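Local coordinates for probable transcriptional regulator (Rhodococcus jostii, PDB 3HIM), which probably binds DNA as a dimeric transcriptional regulator of the TetR family, with a predicted helix-turn-helix motif and an all-helical C-terminal domain, at residues 19-24 and 55-60; 62-67 and 111-116; 74-79 and 137-142; 103-108 and 182-187. All coordinates share one frame; numbering follows the deposited sequence. Where two conformers were deposited one is given.

Contact 1: residues 19-24 and 55-60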
loop_
_atom_site.group_PDB
_atom_site.type_symbol
_atom_site.label_atom_id
_atom_site.label_comp_id
_atom_site.label_asym_id
_atom_site.label_seq_id
_atom_site.Cartn_x
_atom_site.Cartn_y
_atom_site.Cartn_z
ATOM N N ALA B 19 -23.304 -12.475 -3.534
ATOM C CA ALA B 19 -22.228 -11.925 -4.351
ATOM C C ALA B 19 -22.565 -10.510 -4.796
ATOM O O ALA B 19 -21.709 -9.633 -4.790
ATOM C CB ALA B 19 -21.938 -12.820 -5.560
ATOM N N ARG B 20 -23.829 -10.298 -5.161
ATOM C CA ARG B 20 -24.317 -8.985 -5.598
ATOM C C ARG B 20 -24.270 -7.969 -4.440
ATOM O O ARG B 20 -23.942 -6.792 -4.641
ATOM C CB ARG B 20 -25.756 -9.123 -6.141
ATOM C CG ARG B 20 -26.448 -7.849 -6.591
ATOM C CD ARG B 20 -27.747 -8.185 -7.334
ATOM N NE ARG B 20 -28.563 -7.010 -7.654
ATOM C CZ ARG B 20 -29.468 -6.461 -6.835
ATOM N NH1 ARG B 20 -29.685 -6.961 -5.616
ATOM N NH2 ARG B 20 -30.162 -5.392 -7.227
ATOM N N ILE B 21 -24.632 -8.412 -3.247
ATOM C CA ILE B 21 -24.582 -7.526 -2.066
ATOM C C ILE B 21 -23.134 -7.123 -1.766
ATOM O O ILE B 21 -22.861 -5.951 -1.502
ATOM C CB ILE B 21 -25.283 -8.164 -0.836
ATOM C CG1 ILE B 21 -26.800 -8.257 -1.095
ATOM C CG2 ILE B 21 -24.975 -7.369 0.491
ATOM C CD1 ILE B 21 -27.501 -9.362 -0.303
ATOM N N ARG B 22 -22.218 -8.090 -1.859
ATOM C CA ARG B 22 -20.795 -7.839 -1.616
ATOM C C ARG B 22 -20.225 -6.854 -2.625
ATOM O O ARG B 22 -19.538 -5.903 -2.228
ATOM C CB ARG B 22 -19.977 -9.134 -1.629
ATOM C CG ARG B 22 -20.367 -10.120 -0.567
ATOM C CD ARG B 22 -19.268 -11.133 -0.329
ATOM N NE ARG B 22 -18.957 -11.959 -1.490
ATOM C CZ ARG B 22 -19.693 -12.995 -1.908
ATOM N NH1 ARG B 22 -20.828 -13.321 -1.292
ATOM N NH2 ARG B 22 -19.301 -13.703 -2.954
ATOM N N ALA B 23 -20.518 -7.063 -3.917
ATOM C CA ALA B 23 -20.068 -6.116 -4.943
ATOM C C ALA B 23 -20.589 -4.706 -4.633
ATOM O O ALA B 23 -19.820 -3.734 -4.649
ATOM C CB ALA B 23 -20.487 -6.562 -6.344
ATOM N N ALA B 24 -21.882 -4.594 -4.313
ATOM C CA ALA B 24 -22.449 -3.274 -4.020
ATOM C C ALA B 24 -21.831 -2.683 -2.759
ATOM O O ALA B 24 -21.567 -1.477 -2.698
ATOM C CB ALA B 24 -23.973 -3.335 -3.884
ATOM N N PRO B 55 -30.865 -11.685 5.536
ATOM C CA PRO B 55 -30.756 -13.142 5.320
ATOM C C PRO B 55 -29.358 -13.620 4.977
ATOM O O PRO B 55 -29.018 -14.767 5.262
ATOM C CB PRO B 55 -31.662 -13.380 4.110
ATOM C CG PRO B 55 -32.664 -12.282 4.180
ATOM C CD PRO B 55 -31.917 -11.094 4.687
ATOM N N HIS B 56 -28.573 -12.749 4.354
ATOM C CA HIS B 56 -27.246 -13.091 3.861
ATOM C C HIS B 56 -26.182 -12.602 4.825
ATOM O O HIS B 56 -25.215 -13.303 5.093
ATOM C CB HIS B 56 -27.026 -12.487 2.476
ATOM C CG HIS B 56 -27.939 -13.040 1.426
ATOM N ND1 HIS B 56 -29.053 -12.360 0.973
ATOM C CD2 HIS B 56 -27.902 -14.205 0.736
ATOM C CE1 HIS B 56 -29.664 -13.085 0.052
ATOM N NE2 HIS B 56 -28.987 -14.210 -0.111
ATOM N N TYR B 57 -26.380 -11.394 5.344
ATOM C CA TYR B 57 -25.453 -10.787 6.277
ATOM C C TYR B 57 -26.237 -10.136 7.408
ATOM O O TYR B 57 -26.934 -9.146 7.201
ATOM C CB TYR B 57 -24.532 -9.798 5.535
ATOM C CG TYR B 57 -23.798 -10.487 4.409
ATOM C CD1 TYR B 57 -22.762 -11.379 4.690
ATOM C CD2 TYR B 57 -24.167 -10.293 3.075
ATOM C CE1 TYR B 57 -22.094 -12.050 3.685
ATOM C CE2 TYR B 57 -23.495 -10.955 2.047
ATOM C CZ TYR B 57 -22.457 -11.833 2.375
ATOM O OH TYR B 57 -21.781 -12.511 1.410
ATOM N N LYS B 58 -26.143 -10.725 8.594
ATOM C CA LYS B 58 -26.915 -10.262 9.745
ATOM C C LYS B 58 -26.305 -8.980 10.326
ATOM O O LYS B 58 -26.993 -8.188 10.961
ATOM C CB LYS B 58 -27.011 -11.368 10.803
ATOM N N THR B 59 -25.007 -8.780 10.098
ATOM C CA THR B 59 -24.312 -7.584 10.583
ATOM C C THR B 59 -23.461 -6.998 9.465
ATOM O O THR B 59 -23.109 -7.718 8.497
ATOM C CB THR B 59 -23.414 -7.880 11.820
ATOM O OG1 THR B 59 -22.215 -8.562 11.417
ATOM C CG2 THR B 59 -24.156 -8.746 12.855
ATOM N N LYS B 60 -23.135 -5.707 9.598
ATOM C CA LYS B 60 -22.176 -5.051 8.711
ATOM C C LYS B 60 -20.847 -5.813 8.725
ATOM O O LYS B 60 -20.237 -6.039 7.683
ATOM C CB LYS B 60 -21.931 -3.591 9.132
ATOM C CG LYS B 60 -21.784 -2.617 7.955
ATOM C CD LYS B 60 -20.806 -1.427 8.170
ATOM C CE LYS B 60 -20.892 -0.723 9.520
ATOM N NZ LYS B 60 -20.649 0.748 9.361
#
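Ile21 and Arg22 of helix 16-32 meet His56 and Tyr57 in a buried, mixed apolar and polar contact inside the N-terminal DNA-binding domain. His56 and Tyr57 lie at the end of the predicted helix-turn-helix motif, in the loop that leads into helix 60-82. Ile21 divides its branches between the two rings. Its CD1 reaches the His56 ring obliquely, 3.6 Å from ND1. This ring nitrogen is buried here and has no polar partner in the model. The other branch, CG2 of Ile21, lies 4.0 Å from CD2 of Tyr57. The Ile21 and Tyr57 side chains run alongside each other, pointing opposite ways.

Arg22 takes the far end of the tyrosine. Its chain bends at chi3 (-62°), which folds the guanidinium back beside Ala19 and turns NH1 to the phenol. NH1 of Arg22 donates to OH of Tyr57 at 3.0 Å, with an N-H...O angle of 155°. The hydroxyl sits at the guanidinium edge, near its plane, while the tyrosine ring stands almost perpendicular to that plane. CG and CD of Arg22 also lie against the hydroxyl.

NH2 of Arg22 forms a salt bridge with Glu70, so two partners, Tyr57 and Glu70, hold the guanidinium. Ser62, Leu63 and Ala66 of helix 60-82 also pack on Tyr57, which is thus enclosed between helices 16-32 and 60-82.

Contact 2: residues 62-67 and 111-116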
loop_
_atom_site.group_PDB
_atom_site.type_symbol
_atom_site.label_atom_id
_atom_site.label_comp_id
_atom_site.label_asym_id
_atom_site.label_seq_id
_atom_site.Cartn_x
_atom_site.Cartn_y
_atom_site.Cartn_z
ATOM N N SER B 62 -20.150 -8.863 9.352
ATOM C CA SER B 62 -20.237 -10.155 8.694
ATOM C C SER B 62 -20.003 -9.963 7.204
ATOM O O SER B 62 -19.379 -10.802 6.558
ATOM C CB SER B 62 -21.601 -10.815 8.943
ATOM O OG SER B 62 -22.618 -10.261 8.120
ATOM N N LEU B 63 -20.494 -8.843 6.680
ATOM C CA LEU B 63 -20.414 -8.537 5.262
ATOM C C LEU B 63 -18.989 -8.122 4.884
ATOM O O LEU B 63 -18.479 -8.507 3.812
ATOM C CB LEU B 63 -21.422 -7.440 4.912
ATOM C CG LEU B 63 -21.402 -6.841 3.494
ATOM C CD1 LEU B 63 -21.496 -7.911 2.408
ATOM C CD2 LEU B 63 -22.534 -5.831 3.356
ATOM N N LEU B 64 -18.352 -7.339 5.763
ATOM C CA LEU B 64 -16.953 -6.977 5.575
ATOM C C LEU B 64 -16.060 -8.234 5.597
ATOM O O LEU B 64 -15.169 -8.394 4.751
ATOM C CB LEU B 64 -16.499 -5.980 6.650
ATOM C CG LEU B 64 -14.989 -5.713 6.675
ATOM C CD1 LEU B 64 -14.601 -4.868 5.457
ATOM C CD2 LEU B 64 -14.580 -5.034 7.983
ATOM N N TYR B 65 -16.308 -9.116 6.572
ATOM C CA TYR B 65 -15.584 -10.370 6.684
ATOM C C TYR B 65 -15.746 -11.193 5.418
ATOM O O TYR B 65 -14.751 -11.694 4.886
ATOM C CB TYR B 65 -16.043 -11.161 7.904
ATOM C CG TYR B 65 -15.481 -12.575 7.945
ATOM C CD1 TYR B 65 -14.096 -12.799 7.983
ATOM C CD2 TYR B 65 -16.335 -13.687 7.919
ATOM C CE1 TYR B 65 -13.568 -14.093 8.002
ATOM C CE2 TYR B 65 -15.821 -14.993 7.950
ATOM C CZ TYR B 65 -14.434 -15.176 7.992
ATOM O OH TYR B 65 -13.914 -16.434 8.016
ATOM N N ALA B 66 -16.982 -11.321 4.918
ATOM C CA ALA B 66 -17.181 -12.029 3.651
ATOM C C ALA B 66 -16.337 -11.411 2.528
ATOM O O ALA B 66 -15.663 -12.122 1.805
ATOM C CB ALA B 66 -18.668 -12.084 3.255
ATOM N N ILE B 67 -16.366 -10.094 2.398
ATOM C CA ILE B 67 -15.584 -9.400 1.364
ATOM C C ILE B 67 -14.084 -9.695 1.538
ATOM O O ILE B 67 -13.397 -10.038 0.596
ATOM C CB ILE B 67 -15.891 -7.869 1.371
ATOM C CG1 ILE B 67 -17.322 -7.611 0.884
ATOM C CG2 ILE B 67 -14.899 -7.071 0.517
ATOM C CD1 ILE B 67 -17.854 -6.224 1.201
ATOM N N ALA B 111 -9.772 -5.330 -3.026
ATOM C CA ALA B 111 -8.531 -5.455 -2.226
ATOM C C ALA B 111 -8.450 -4.358 -1.162
ATOM O O ALA B 111 -8.153 -4.644 -0.002
ATOM C CB ALA B 111 -7.306 -5.427 -3.113
ATOM N N ARG B 112 -8.732 -3.116 -1.553
ATOM C CA ARG B 112 -8.726 -2.009 -0.605
ATOM C C ARG B 112 -9.671 -2.226 0.589
ATOM O O ARG B 112 -9.281 -2.019 1.738
ATOM C CB ARG B 112 -9.034 -0.697 -1.325
ATOM C CG ARG B 112 -7.823 -0.161 -2.078
ATOM C CD ARG B 112 -8.085 1.173 -2.749
ATOM N NE ARG B 112 -8.325 0.999 -4.182
ATOM C CZ ARG B 112 -9.449 1.341 -4.796
ATOM N NH1 ARG B 112 -10.435 1.897 -4.099
ATOM N NH2 ARG B 112 -9.587 1.142 -6.107
ATOM N N VAL B 113 -10.899 -2.658 0.312
ATOM C CA VAL B 113 -11.903 -2.848 1.359
ATOM C C VAL B 113 -11.449 -3.974 2.304
ATOM O O VAL B 113 -11.478 -3.824 3.530
ATOM C CB VAL B 113 -13.330 -3.106 0.770
ATOM C CG1 VAL B 113 -14.293 -3.541 1.853
ATOM C CG2 VAL B 113 -13.866 -1.837 0.056
ATOM N N GLY B 114 -10.991 -5.071 1.709
ATOM C CA GLY B 114 -10.402 -6.175 2.445
ATOM C C GLY B 114 -9.216 -5.792 3.304
ATOM O O GLY B 114 -9.124 -6.242 4.430
ATOM N N GLN B 115 -8.305 -4.977 2.774
ATOM C CA GLN B 115 -7.074 -4.635 3.489
ATOM C C GLN B 115 -7.240 -3.516 4.535
ATOM O O GLN B 115 -6.710 -3.616 5.627
ATOM C CB GLN B 115 -5.946 -4.275 2.510
ATOM N N TYR B 116 -7.984 -2.463 4.202
ATOM C CA TYR B 116 -7.908 -1.228 4.979
ATOM C C TYR B 116 -8.846 -1.227 6.181
ATOM O O TYR B 116 -8.672 -0.427 7.105
ATOM C CB TYR B 116 -8.162 0.019 4.108
ATOM C CG TYR B 116 -7.247 0.226 2.892
ATOM C CD1 TYR B 116 -6.121 -0.574 2.668
ATOM C CD2 TYR B 116 -7.507 1.253 1.981
ATOM C CE1 TYR B 116 -5.299 -0.375 1.554
ATOM C CE2 TYR B 116 -6.687 1.471 0.872
ATOM C CZ TYR B 116 -5.593 0.642 0.658
ATOM O OH TYR B 116 -4.782 0.860 -0.441
#
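Val113 packs against Leu64 and Ile67, and the direct side-chain contact is wholly apolar. All three residues are buried. One methyl of the valine does the work: CG1 of Val113 lies 3.8 Å from CG2 of Ile67 and 3.9 Å from CD1 of Leu64. With CG1 anti to the backbone N (chi1 170°), this branch points at the pair of residues one helical turn apart on helix 60-82. Leu64 starts out pointing past the other helix, and its CD1 end turns in to meet Val113.

The main chain is touched too: CD1 of Leu64 is in van der Waals contact with O of Val113, at 3.8 Å. The backbones come nearest at Ile67 and Gly114, whose CA atoms are 6.2 Å apart. Gly114 has no side chain, and its main chain is partly covered by helix 60-82.

No hydrogen bond joins the two segments; a weak one links Ser68, just past Ile67, to O of Gly114. Nearby, Phe29 of helix 16-32 touches Val113, and Ile26 touches Ile67. Tyr116 meets Tyr116 of the second subunit edge-to-face.

The contact joins the long helix 60-82, which leaves the DNA-binding domain, to the short helix 108-116 of the C-terminal domain. Such packing between the two domains is characteristic of the TetR fold.

Contact 3: residues 74-79 and 137-142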
loop_
_atom_site.group_PDB
_atom_site.type_symbol
_atom_site.label_atom_id
_atom_site.label_comp_id
_atom_site.label_asym_id
_atom_site.label_seq_id
_atom_site.Cartn_x
_atom_site.Cartn_y
_atom_site.Cartn_z
ATOM N N SER B 74 -9.076 -15.464 -2.713
ATOM C CA SER B 74 -8.920 -15.343 -4.148
ATOM C C SER B 74 -7.464 -15.072 -4.573
ATOM O O SER B 74 -6.949 -15.739 -5.485
ATOM C CB SER B 74 -9.870 -14.299 -4.702
ATOM O OG SER B 74 -9.597 -14.038 -6.066
ATOM N N VAL B 75 -6.790 -14.124 -3.925
ATOM C CA VAL B 75 -5.403 -13.837 -4.314
ATOM C C VAL B 75 -4.485 -15.036 -3.954
ATOM O O VAL B 75 -3.595 -15.398 -4.727
ATOM C CB VAL B 75 -4.900 -12.444 -3.782
ATOM C CG1 VAL B 75 -4.659 -12.486 -2.298
ATOM C CG2 VAL B 75 -3.624 -12.015 -4.508
ATOM N N LEU B 76 -4.736 -15.668 -2.806
ATOM C CA LEU B 76 -4.039 -16.910 -2.445
ATOM C C LEU B 76 -4.249 -18.006 -3.513
ATOM O O LEU B 76 -3.282 -18.611 -3.968
ATOM C CB LEU B 76 -4.494 -17.422 -1.079
ATOM C CG LEU B 76 -3.843 -18.750 -0.679
ATOM C CD1 LEU B 76 -2.301 -18.631 -0.672
ATOM C CD2 LEU B 76 -4.361 -19.199 0.678
ATOM N N ALA B 77 -5.509 -18.244 -3.891
ATOM C CA ALA B 77 -5.838 -19.221 -4.923
ATOM C C ALA B 77 -5.126 -18.875 -6.221
ATOM O O ALA B 77 -4.616 -19.761 -6.895
ATOM C CB ALA B 77 -7.376 -19.306 -5.155
ATOM N N ALA B 78 -5.076 -17.579 -6.544
ATOM C CA ALA B 78 -4.438 -17.095 -7.783
ATOM C C ALA B 78 -2.956 -17.439 -7.888
ATOM O O ALA B 78 -2.509 -18.015 -8.876
ATOM C CB ALA B 78 -4.637 -15.581 -7.947
ATOM N N ILE B 79 -2.188 -17.069 -6.874
ATOM C CA ILE B 79 -0.745 -17.322 -6.910
ATOM C C ILE B 79 -0.408 -18.797 -6.696
ATOM O O ILE B 79 0.605 -19.298 -7.206
ATOM C CB ILE B 79 0.007 -16.416 -5.933
ATOM C CG1 ILE B 79 -0.412 -16.665 -4.475
ATOM C CG2 ILE B 79 -0.232 -14.992 -6.320
ATOM C CD1 ILE B 79 0.531 -15.936 -3.440
ATOM N N THR B 137 2.134 -15.026 1.892
ATOM C CA THR B 137 3.557 -14.713 1.928
ATOM C C THR B 137 4.375 -15.994 1.770
ATOM O O THR B 137 5.378 -15.996 1.063
ATOM C CB THR B 137 3.958 -14.002 3.250
ATOM O OG1 THR B 137 3.204 -12.804 3.382
ATOM C CG2 THR B 137 5.449 -13.631 3.263
ATOM N N LYS B 138 3.937 -17.074 2.421
ATOM C CA LYS B 138 4.684 -18.332 2.408
ATOM C C LYS B 138 4.855 -18.931 0.986
ATOM O O LYS B 138 5.830 -19.658 0.726
ATOM C CB LYS B 138 4.070 -19.361 3.380
ATOM N N VAL B 139 3.924 -18.604 0.078
ATOM C CA VAL B 139 4.031 -19.038 -1.327
ATOM C C VAL B 139 5.304 -18.474 -1.924
ATOM O O VAL B 139 6.029 -19.162 -2.656
ATOM C CB VAL B 139 2.818 -18.613 -2.198
ATOM C CG1 VAL B 139 3.067 -18.954 -3.692
ATOM C CG2 VAL B 139 1.533 -19.279 -1.697
ATOM N N PHE B 140 5.589 -17.224 -1.588
ATOM C CA PHE B 140 6.783 -16.592 -2.111
ATOM C C PHE B 140 8.024 -17.098 -1.382
ATOM O O PHE B 140 9.025 -17.392 -2.021
ATOM C CB PHE B 140 6.677 -15.056 -2.096
ATOM C CG PHE B 140 5.682 -14.502 -3.104
ATOM C CD1 PHE B 140 5.919 -14.608 -4.476
ATOM C CD2 PHE B 140 4.516 -13.863 -2.678
ATOM C CE1 PHE B 140 5.002 -14.095 -5.416
ATOM C CE2 PHE B 140 3.600 -13.356 -3.600
ATOM C CZ PHE B 140 3.839 -13.469 -4.975
ATOM N N THR B 141 7.957 -17.238 -0.059
ATOM C CA THR B 141 9.136 -17.704 0.676
ATOM C C THR B 141 9.565 -19.113 0.234
ATOM O O THR B 141 10.765 -19.370 0.092
ATOM C CB THR B 141 8.989 -17.593 2.240
ATOM O OG1 THR B 141 7.881 -18.371 2.670
ATOM C CG2 THR B 141 8.723 -16.182 2.662
ATOM N N ARG B 142 8.596 -20.001 -0.014
ATOM C CA ARG B 142 8.890 -21.335 -0.534
ATOM C C ARG B 142 9.661 -21.254 -1.865
ATOM O O ARG B 142 10.692 -21.907 -2.026
ATOM C CB ARG B 142 7.610 -22.170 -0.687
#
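Ile79 is the main bump of this helix-to-helix contact, and it lands on Val139 and Phe140. Its CD1 sits 3.7 Å from CB of Val139, with both valine methyls close by. The same CD1 fills the angle between Val139 and the neighbouring ring, 4.0 Å from CE2 of Phe140. It approaches that ring obliquely. CG1 of Ile79 stands between its backbone N and carbonyl carbon (chi1 62°), and the extended chain beyond it carries CD1 to the hollow.

Val139 is the answering bump. It points at helix 60-82 and fits between Leu76 and Ile79, which are three residues apart. Its CG2 lies 3.9 Å from CD1 of Ile79 and 4.0 Å from CD1 of Leu76. Leu76 touches with this one methyl, its end turning in toward Val139.

The segment axes run at 21° to each other, nearly parallel, with a closest approach of 10.5 Å. No hydrogen bond crosses between them. Nearby, Tyr100 of helix 89-106 touches Ile79 and meets Phe140 edge-to-face.

The far part of helix 60-82, running on from the DNA-binding domain, thus interlocks with helix 123-149 of the C-terminal domain, as part of the helical bundle of a TetR-family regulator.

Contact 4: residues 103-108 and 182-187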
loop_
_atom_site.group_PDB
_atom_site.type_symbol
_atom_site.label_atom_id
_atom_site.label_comp_id
_atom_site.label_asym_id
_atom_site.label_seq_id
_atom_site.Cartn_x
_atom_site.Cartn_y
_atom_site.Cartn_z
ATOM N N TRP B 103 -3.544 -9.669 -10.097
ATOM C CA TRP B 103 -4.700 -9.779 -9.213
ATOM C C TRP B 103 -4.953 -8.471 -8.489
ATOM O O TRP B 103 -6.099 -7.992 -8.395
ATOM C CB TRP B 103 -4.531 -10.908 -8.209
ATOM C CG TRP B 103 -5.803 -11.189 -7.464
ATOM C CD1 TRP B 103 -6.720 -12.162 -7.753
ATOM C CD2 TRP B 103 -6.315 -10.475 -6.321
ATOM N NE1 TRP B 103 -7.777 -12.103 -6.855
ATOM C CE2 TRP B 103 -7.548 -11.083 -5.963
ATOM C CE3 TRP B 103 -5.851 -9.387 -5.565
ATOM C CZ2 TRP B 103 -8.322 -10.639 -4.878
ATOM C CZ3 TRP B 103 -6.620 -8.944 -4.477
ATOM C CH2 TRP B 103 -7.852 -9.569 -4.151
ATOM N N HIS B 104 -3.885 -7.892 -7.970
ATOM C CA HIS B 104 -3.995 -6.671 -7.210
ATOM C C HIS B 104 -4.407 -5.426 -8.023
ATOM O O HIS B 104 -5.055 -4.524 -7.483
ATOM C CB HIS B 104 -2.715 -6.437 -6.417
ATOM C CG HIS B 104 -2.723 -7.096 -5.074
ATOM N ND1 HIS B 104 -3.457 -6.608 -4.012
ATOM C CD2 HIS B 104 -2.106 -8.216 -4.626
ATOM C CE1 HIS B 104 -3.286 -7.393 -2.967
ATOM N NE2 HIS B 104 -2.460 -8.369 -3.310
ATOM N N ALA B 105 -4.031 -5.377 -9.294
ATOM C CA ALA B 105 -4.526 -4.346 -10.214
ATOM C C ALA B 105 -6.009 -4.563 -10.573
ATOM O O ALA B 105 -6.818 -3.657 -10.387
ATOM C CB ALA B 105 -3.686 -4.303 -11.464
ATOM N N ASP B 106 -6.354 -5.745 -11.086
ATOM C CA ASP B 106 -7.761 -6.081 -11.418
ATOM C C ASP B 106 -8.739 -6.027 -10.236
ATOM O O ASP B 106 -9.872 -5.582 -10.394
ATOM C CB ASP B 106 -7.877 -7.473 -12.037
ATOM C CG ASP B 106 -7.240 -7.577 -13.417
ATOM O OD1 ASP B 106 -6.952 -6.544 -14.072
ATOM O OD2 ASP B 106 -7.051 -8.738 -13.847
ATOM N N ASN B 107 -8.329 -6.480 -9.058
ATOM C CA ASN B 107 -9.271 -6.532 -7.933
ATOM C C ASN B 107 -9.036 -5.487 -6.870
ATOM O O ASN B 107 -9.366 -5.717 -5.693
ATOM C CB ASN B 107 -9.267 -7.927 -7.314
ATOM C CG ASN B 107 -9.609 -8.975 -8.325
ATOM O OD1 ASN B 107 -10.775 -9.151 -8.663
ATOM N ND2 ASN B 107 -8.596 -9.647 -8.858
ATOM N N ARG B 108 -8.496 -4.340 -7.291
ATOM C CA ARG B 108 -8.042 -3.294 -6.368
ATOM C C ARG B 108 -9.124 -2.777 -5.406
ATOM O O ARG B 108 -8.824 -2.488 -4.233
ATOM C CB ARG B 108 -7.369 -2.116 -7.122
ATOM C CG ARG B 108 -8.240 -1.427 -8.184
ATOM C CD ARG B 108 -7.421 -0.521 -9.134
ATOM N NE ARG B 108 -8.262 0.152 -10.122
ATOM C CZ ARG B 108 -8.575 -0.354 -11.314
ATOM N NH1 ARG B 108 -8.107 -1.545 -11.701
ATOM N NH2 ARG B 108 -9.354 0.335 -12.125
ATOM N N SER B 182 -1.294 1.599 -16.492
ATOM C CA SER B 182 -2.735 1.415 -16.524
ATOM C C SER B 182 -3.056 0.023 -17.106
ATOM O O SER B 182 -4.213 -0.411 -17.132
ATOM C CB SER B 182 -3.382 2.539 -17.333
ATOM O OG SER B 182 -2.841 2.566 -18.642
ATOM N N ASP B 183 -2.014 -0.674 -17.547
ATOM C CA ASP B 183 -2.132 -2.034 -18.051
ATOM C C ASP B 183 -1.462 -2.980 -17.034
ATOM O O ASP B 183 -0.245 -2.919 -16.867
ATOM C CB ASP B 183 -1.455 -2.121 -19.434
ATOM C CG ASP B 183 -1.511 -3.513 -20.040
ATOM O OD1 ASP B 183 -1.760 -4.492 -19.306
ATOM O OD2 ASP B 183 -1.283 -3.631 -21.261
ATOM N N PRO B 184 -2.255 -3.845 -16.352
ATOM C CA PRO B 184 -1.694 -4.807 -15.377
ATOM C C PRO B 184 -0.479 -5.596 -15.900
ATOM O O PRO B 184 0.449 -5.882 -15.152
ATOM C CB PRO B 184 -2.853 -5.784 -15.104
ATOM C CG PRO B 184 -4.100 -5.101 -15.568
ATOM C CD PRO B 184 -3.719 -3.995 -16.523
ATOM N N ARG B 185 -0.493 -5.939 -17.180
ATOM C CA ARG B 185 0.551 -6.786 -17.748
ATOM C C ARG B 185 1.895 -6.067 -17.725
ATOM O O ARG B 185 2.908 -6.689 -17.436
ATOM C CB ARG B 185 0.183 -7.223 -19.166
ATOM C CG ARG B 185 -1.089 -8.084 -19.210
ATOM C CD ARG B 185 -1.666 -8.186 -20.618
ATOM N NE ARG B 185 -1.570 -6.902 -21.302
ATOM C CZ ARG B 185 -2.110 -6.627 -22.484
ATOM N NH1 ARG B 185 -2.824 -7.542 -23.133
ATOM N NH2 ARG B 185 -1.941 -5.419 -23.010
ATOM N N ILE B 186 1.889 -4.759 -17.989
ATOM C CA ILE B 186 3.118 -3.952 -17.972
ATOM C C ILE B 186 3.685 -3.831 -16.536
ATOM O O ILE B 186 4.876 -4.075 -16.291
ATOM C CB ILE B 186 2.900 -2.544 -18.635
ATOM C CG1 ILE B 186 2.521 -2.707 -20.112
ATOM C CG2 ILE B 186 4.135 -1.648 -18.456
ATOM C CD1 ILE B 186 2.169 -1.392 -20.862
ATOM N N ILE B 187 2.840 -3.484 -15.575
ATOM C CA ILE B 187 3.356 -3.375 -14.222
ATOM C C ILE B 187 3.881 -4.725 -13.700
ATOM O O ILE B 187 4.961 -4.785 -13.104
ATOM C CB ILE B 187 2.378 -2.657 -13.234
ATOM C CG1 ILE B 187 3.048 -2.464 -11.862
ATOM C CG2 ILE B 187 1.069 -3.427 -13.093
ATOM C CD1 ILE B 187 4.355 -1.679 -11.891
#
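Pro184 meets Ala105 and Asp106 within the helical C-terminal domain of the TetR fold. The contact is small. It brings the C-terminal end of helix 89-106 against the first turn of helix 184-198, and the CA atoms of Ala105 and Pro184 are 5.9 Å apart.

Pro184 can be followed along its ring. CB faces the alanine: CB of Pro184 is 4.0 Å from CB of Ala105, a plain apolar touch. CG, the next atom, meets the acid instead, lying 3.5 Å from OD1 of Asp106. The Asp106 side chain crosses the proline at about a right angle. CD closes the ring back to the backbone N, and it makes no close contact with the other segment. Asp106 is exposed, so this side of the contact is near solvent, whereas Ala105 is buried and also touches Val172 and Phe176.

Each segment also has polar bonds of its own. ND2 of Asn107 donates to O of Trp103, in the carbonyl plane and on a lone pair. Arg108, at the start of helix 108-116, reaches back with NH1 to O of Ala105 at 2.8 Å, from above the carbonyl plane. In the other segment Asp183 is the N-cap of helix 184-198. Its OD1 accepts from N of Arg185 at 2.9 Å, while its OD2 takes NH2 of Arg185 on the syn side in a 2.6 Å salt bridge.

In the fold
From the N terminus, contact 1 closes first. It brings the loop after helix 39-45 back onto helix 16-32, and it is complete before the others open. Contacts 2, 3 and 4 then cross one another along the chain. Contacts 2 and 3 share helix 60-82, which they join to helices 108-116 and 123-149. Contact 4 closes the longest loop, from helix 89-106 to helix 184-198. Contacts 1 and 2 touch through Tyr57 and Ala66; contact 2 then ties this end of the fold to the C-terminal domain. Contact 4 touches contact 3 through Trp103 and Ser74, and contact 2 through Trp103 and Ala111. Contacts 1 and 3 lie about 27 Å apart, centre to centre.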